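Local structure of putative dihydrodipicolinate synthase (Thermus thermophilus, 2PCQ) at residues Arg160-Gln165 and Leu185-Glu190; Arg172-His177 and Gly191-Ala196. The protein belongs to the dihydrodipicolinate synthetase family and folds as an eight-stranded parallel alpha/beta (TIM) barrel, four copies of which make up the assembly. One frame throughout, in Å; residues are numbered along the deposited sequence.

Contact 1: residues Arg160-Gln165 and Leu185-Glu190; sequences RIAFYQ and LALGAE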
# COMPACT_ATOMS: atom_id res chain seq x y z
N ARG A 160 -9.02 -9.79 12.26
CA ARG A 160 -8.17 -10.93 12.58
C ARG A 160 -8.55 -11.48 13.95
O ARG A 160 -8.65 -12.70 14.13
CB ARG A 160 -6.69 -10.51 12.58
CG ARG A 160 -6.15 -10.14 11.19
CD ARG A 160 -4.71 -9.63 11.26
NE ARG A 160 -3.79 -10.63 11.82
CZ ARG A 160 -3.10 -11.51 11.10
NH1 ARG A 160 -3.20 -11.53 9.78
NH2 ARG A 160 -2.31 -12.39 11.71
N ILE A 161 -8.78 -10.59 14.91
CA ILE A 161 -9.16 -11.00 16.26
C ILE A 161 -10.49 -11.77 16.20
O ILE A 161 -10.65 -12.81 16.84
CB ILE A 161 -9.34 -9.78 17.20
CG1 ILE A 161 -8.06 -8.95 17.24
CG2 ILE A 161 -9.73 -10.25 18.59
CD1 ILE A 161 -6.88 -9.63 17.87
N ALA A 162 -11.43 -11.24 15.42
CA ALA A 162 -12.74 -11.87 15.27
C ALA A 162 -12.59 -13.27 14.66
O ALA A 162 -13.31 -14.20 15.02
CB ALA A 162 -13.65 -11.01 14.38
N PHE A 163 -11.64 -13.40 13.74
CA PHE A 163 -11.36 -14.67 13.09
C PHE A 163 -10.89 -15.70 14.12
O PHE A 163 -11.41 -16.80 14.19
CB PHE A 163 -10.29 -14.50 12.01
CG PHE A 163 -9.83 -15.80 11.40
CD1 PHE A 163 -10.49 -16.33 10.29
CD2 PHE A 163 -8.76 -16.50 11.94
CE1 PHE A 163 -10.07 -17.55 9.73
CE2 PHE A 163 -8.34 -17.71 11.40
CZ PHE A 163 -9.00 -18.24 10.29
N TYR A 164 -9.90 -15.33 14.93
CA TYR A 164 -9.39 -16.25 15.94
C TYR A 164 -10.53 -16.72 16.84
O TYR A 164 -10.64 -17.90 17.17
CB TYR A 164 -8.32 -15.59 16.82
CG TYR A 164 -7.21 -14.86 16.10
CD1 TYR A 164 -6.63 -15.38 14.95
CD2 TYR A 164 -6.73 -13.65 16.60
CE1 TYR A 164 -5.59 -14.71 14.30
CE2 TYR A 164 -5.69 -12.98 15.96
CZ TYR A 164 -5.12 -13.51 14.82
OH TYR A 164 -4.10 -12.83 14.19
N GLN A 165 -11.37 -15.76 17.23
CA GLN A 165 -12.50 -16.03 18.11
C GLN A 165 -13.51 -17.01 17.54
O GLN A 165 -13.98 -17.92 18.23
CB GLN A 165 -13.22 -14.71 18.45
CG GLN A 165 -14.45 -14.89 19.33
CD GLN A 165 -15.18 -13.58 19.58
OE1 GLN A 165 -15.52 -12.86 18.64
NE2 GLN A 165 -15.43 -13.27 20.85
N LEU A 185 -11.33 -7.11 23.36
CA LEU A 185 -11.88 -7.91 24.45
C LEU A 185 -13.26 -8.43 24.07
O LEU A 185 -13.59 -9.59 24.32
CB LEU A 185 -11.97 -7.07 25.73
CG LEU A 185 -10.64 -6.62 26.34
CD1 LEU A 185 -10.91 -5.82 27.61
CD2 LEU A 185 -9.77 -7.84 26.65
N ALA A 186 -14.07 -7.57 23.46
CA ALA A 186 -15.40 -7.96 23.04
C ALA A 186 -15.28 -9.10 22.03
O ALA A 186 -16.13 -9.98 21.98
CB ALA A 186 -16.12 -6.78 22.41
N LEU A 187 -14.21 -9.06 21.25
CA LEU A 187 -13.97 -10.07 20.23
C LEU A 187 -13.13 -11.26 20.71
O LEU A 187 -12.47 -11.93 19.91
CB LEU A 187 -13.37 -9.42 18.97
CG LEU A 187 -14.36 -8.51 18.22
CD1 LEU A 187 -13.64 -7.74 17.13
CD2 LEU A 187 -15.49 -9.37 17.64
N GLY A 188 -13.13 -11.50 22.02
CA GLY A 188 -12.44 -12.66 22.56
C GLY A 188 -11.00 -12.65 23.04
O GLY A 188 -10.52 -13.68 23.51
N ALA A 189 -10.29 -11.53 22.93
CA ALA A 189 -8.90 -11.50 23.38
C ALA A 189 -8.81 -11.85 24.87
O ALA A 189 -9.65 -11.42 25.66
CB ALA A 189 -8.29 -10.13 23.13
N GLU A 190 -7.80 -12.63 25.23
CA GLU A 190 -7.59 -13.03 26.61
C GLU A 190 -7.09 -11.83 27.42
O GLU A 190 -7.33 -11.72 28.62
CB GLU A 190 -6.58 -14.17 26.69
CG GLU A 190 -6.26 -14.63 28.11
CD GLU A 190 -5.21 -15.73 28.15
OE1 GLU A 190 -5.42 -16.78 27.51
OE2 GLU A 190 -4.17 -15.54 28.81
O HOH W 1 -10.16 -13.37 19.59
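Ile161, Ala162 and Gln165, on one side of helix 158-167, receive Leu187 and Gly188, where helix 181-186 ends. The apolar part centres on Leu187. Ile161 has chi1 -57°, which sets CG1 beside its backbone N and sends CG2 to Leu187 CB, 3.8 Å away; Ala162 CB meets the Leu187 branch CD2 at 4.1 Å. The polar part is carried by Gln165. Its extended chain lays the amide over the Leu187-Gly188 peptide, the two planes within about 15° of parallel and Gln165 CD 3.3 Å from Leu187 C. Gln165 NE2 comes 3.1 Å from Gly188 N, but both are donors, and Gly188 N already bonds to Leu185 O in the Schellman motif, where Gly188, with positive phi, is the C-prime residue. One water joins the backbones, donating to Ile161 O (2.8 Å) and Leu187 O (2.7 Å). Beyond the two segments, Gln220 of the second subunit donates to Ala186 O, and Lys224 of that subunit packs on Gln165. The chemistry thus implies an interface kept by van der Waals packing, a flat amide against a flat peptide and one bridging water, rather than by direct hydrogen bonding between the segments.

Contact 2: residues Arg172-His177 and Gly191-Ala196; sequences RVYTGH and GGILAA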
# COMPACT_ATOMS: atom_id res chain seq x y z
N ARG A 172 -4.85 -18.89 22.55
CA ARG A 172 -4.91 -17.69 23.37
C ARG A 172 -4.52 -16.43 22.62
O ARG A 172 -3.39 -16.29 22.15
CB ARG A 172 -4.03 -17.90 24.60
CG ARG A 172 -4.45 -19.13 25.40
CD ARG A 172 -3.40 -19.52 26.41
NE ARG A 172 -3.12 -18.43 27.34
CZ ARG A 172 -2.10 -18.42 28.18
NH1 ARG A 172 -1.25 -19.44 28.20
NH2 ARG A 172 -1.92 -17.39 29.00
N VAL A 173 -5.47 -15.52 22.52
CA VAL A 173 -5.27 -14.27 21.79
C VAL A 173 -4.98 -13.07 22.67
O VAL A 173 -5.74 -12.75 23.58
CB VAL A 173 -6.50 -13.94 20.93
CG1 VAL A 173 -6.28 -12.62 20.20
CG2 VAL A 173 -6.76 -15.08 19.94
N TYR A 174 -3.86 -12.42 22.38
CA TYR A 174 -3.45 -11.22 23.10
C TYR A 174 -3.34 -10.08 22.09
O TYR A 174 -2.75 -10.25 21.03
CB TYR A 174 -2.10 -11.43 23.79
CG TYR A 174 -2.26 -11.95 25.20
CD1 TYR A 174 -2.46 -11.08 26.26
CD2 TYR A 174 -2.31 -13.32 25.45
CE1 TYR A 174 -2.72 -11.54 27.54
CE2 TYR A 174 -2.57 -13.80 26.74
CZ TYR A 174 -2.78 -12.90 27.77
OH TYR A 174 -3.08 -13.35 29.04
N THR A 175 -3.93 -8.94 22.41
CA THR A 175 -3.83 -7.82 21.49
C THR A 175 -2.72 -6.91 21.98
O THR A 175 -2.51 -6.77 23.19
CB THR A 175 -5.15 -7.02 21.41
OG1 THR A 175 -4.97 -5.93 20.50
CG2 THR A 175 -5.54 -6.47 22.77
N GLY A 176 -2.00 -6.31 21.04
CA GLY A 176 -0.93 -5.40 21.41
C GLY A 176 -1.31 -3.99 21.03
O GLY A 176 -0.48 -3.08 21.07
N HIS A 177 -2.58 -3.80 20.66
CA HIS A 177 -3.09 -2.50 20.23
C HIS A 177 -3.98 -1.84 21.29
O HIS A 177 -5.14 -2.22 21.47
CB HIS A 177 -3.88 -2.66 18.93
CG HIS A 177 -4.19 -1.37 18.24
ND1 HIS A 177 -3.22 -0.59 17.66
CD2 HIS A 177 -5.37 -0.74 18.03
CE1 HIS A 177 -3.78 0.48 17.12
NE2 HIS A 177 -5.09 0.41 17.33
N GLY A 191 -6.38 -10.93 26.74
CA GLY A 191 -5.87 -9.77 27.42
C GLY A 191 -5.05 -8.90 26.50
O GLY A 191 -5.18 -8.97 25.28
N GLY A 192 -4.19 -8.07 27.09
CA GLY A 192 -3.36 -7.19 26.29
C GLY A 192 -1.93 -7.07 26.76
O GLY A 192 -1.64 -7.04 27.96
N ILE A 193 -1.02 -7.02 25.79
CA ILE A 193 0.40 -6.84 26.05
C ILE A 193 0.58 -5.48 25.39
O ILE A 193 0.81 -5.36 24.19
CB ILE A 193 1.24 -7.93 25.35
CG1 ILE A 193 0.86 -9.30 25.95
CG2 ILE A 193 2.73 -7.66 25.55
CD1 ILE A 193 1.63 -10.48 25.37
N LEU A 194 0.44 -4.44 26.22
CA LEU A 194 0.46 -3.07 25.75
C LEU A 194 1.58 -2.18 26.27
O LEU A 194 1.85 -2.15 27.47
CB LEU A 194 -0.87 -2.43 26.12
CG LEU A 194 -2.12 -3.26 25.84
CD1 LEU A 194 -3.32 -2.69 26.59
CD2 LEU A 194 -2.39 -3.29 24.35
N ALA A 195 2.18 -1.42 25.36
CA ALA A 195 3.24 -0.49 25.71
C ALA A 195 2.67 0.51 26.73
O ALA A 195 3.38 0.96 27.63
CB ALA A 195 3.72 0.25 24.47
N ALA A 196 1.40 0.85 26.58
CA ALA A 196 0.75 1.79 27.48
C ALA A 196 0.64 1.24 28.90
O ALA A 196 0.45 2.00 29.85
CB ALA A 196 -0.64 2.16 26.95
O HOH W 2 1.31 -1.47 22.51
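Tyr174 lays its ring along the backbone of Gly191 and Gly192 and meets Ile193 at about a right angle. At the base of the side chain, Tyr174 CB touches the Ile193 tip CD1 at 4.2 Å, and Tyr174 CG has the CG1 and CD1 atoms of Ile193 as neighbours. A chi1 of -91°, well off a staggered value, swings the ring toward the other strand. Tyr174 CD1 then lies 3.4 Å from Gly191 C and also touches Ile193 CG1. Next along the ring, Tyr174 CE1 rests 3.6 Å from Gly191 CA, and Gly191 N sits over one ring face, displaced toward the rim. Gly191 has no side chain, which lets the ring approach the main chain this closely. At the tip, Tyr174 OH hydrogen-bonds to Glu190 OE2 and to Met1 N.

The strands pair in parallel register, their short axes turned 53° apart, with Tyr174 bridged to Gly191 and Thr175 to Gly192. Thr175 N donates to Gly191 O (3.1 Å, 166°), and Thr175 O receives Ile193 N at 3.0 Å. That carbonyl also takes a CA-H...O contact from Gly192. At the end of strand 172-175, Thr175 OG1 accepts from His177 N in an ST turn, while Leu194 CD2 packs against Gly176 C at 3.6 Å. A water donates to Gly176 O and accepts from Ala195 N.

This is the seventh-to-eighth strand pairing of the TIM barrel, within the beta-alpha-beta unit whose helix is 181-186. Strand 148-153 bonds along the other edge of strand 172-175, Ile161 of helix 158-167 packs on Val173, Phe181 and Ala184 of helix 181-186 touch Thr175, and Tyr204 of helix 201-212 lies on Leu194.

The segments of the two contacts alternate along the chain: helix 158-167 leads into strand 172-175, then helix 181-186, then strand 191-193. Contact 1 thus packs the helical layer outside the strands that contact 2 pairs; their centres are about 11 Å apart. Glu190 ties them through its N, 2.6 Å from Val173 O in a probable hydrogen bond, and through its carboxylate, which meets the Tyr174 hydroxyl. Tyr164 CB also packs on Val173 CG2 at 3.5 Å. Contact 2 lies nearer the chain centre, about 7 Å from it against about 17 Å for contact 1. The potassium ion, bound at Ala143 and Val148, is about 11 Å from the Val173 side chain.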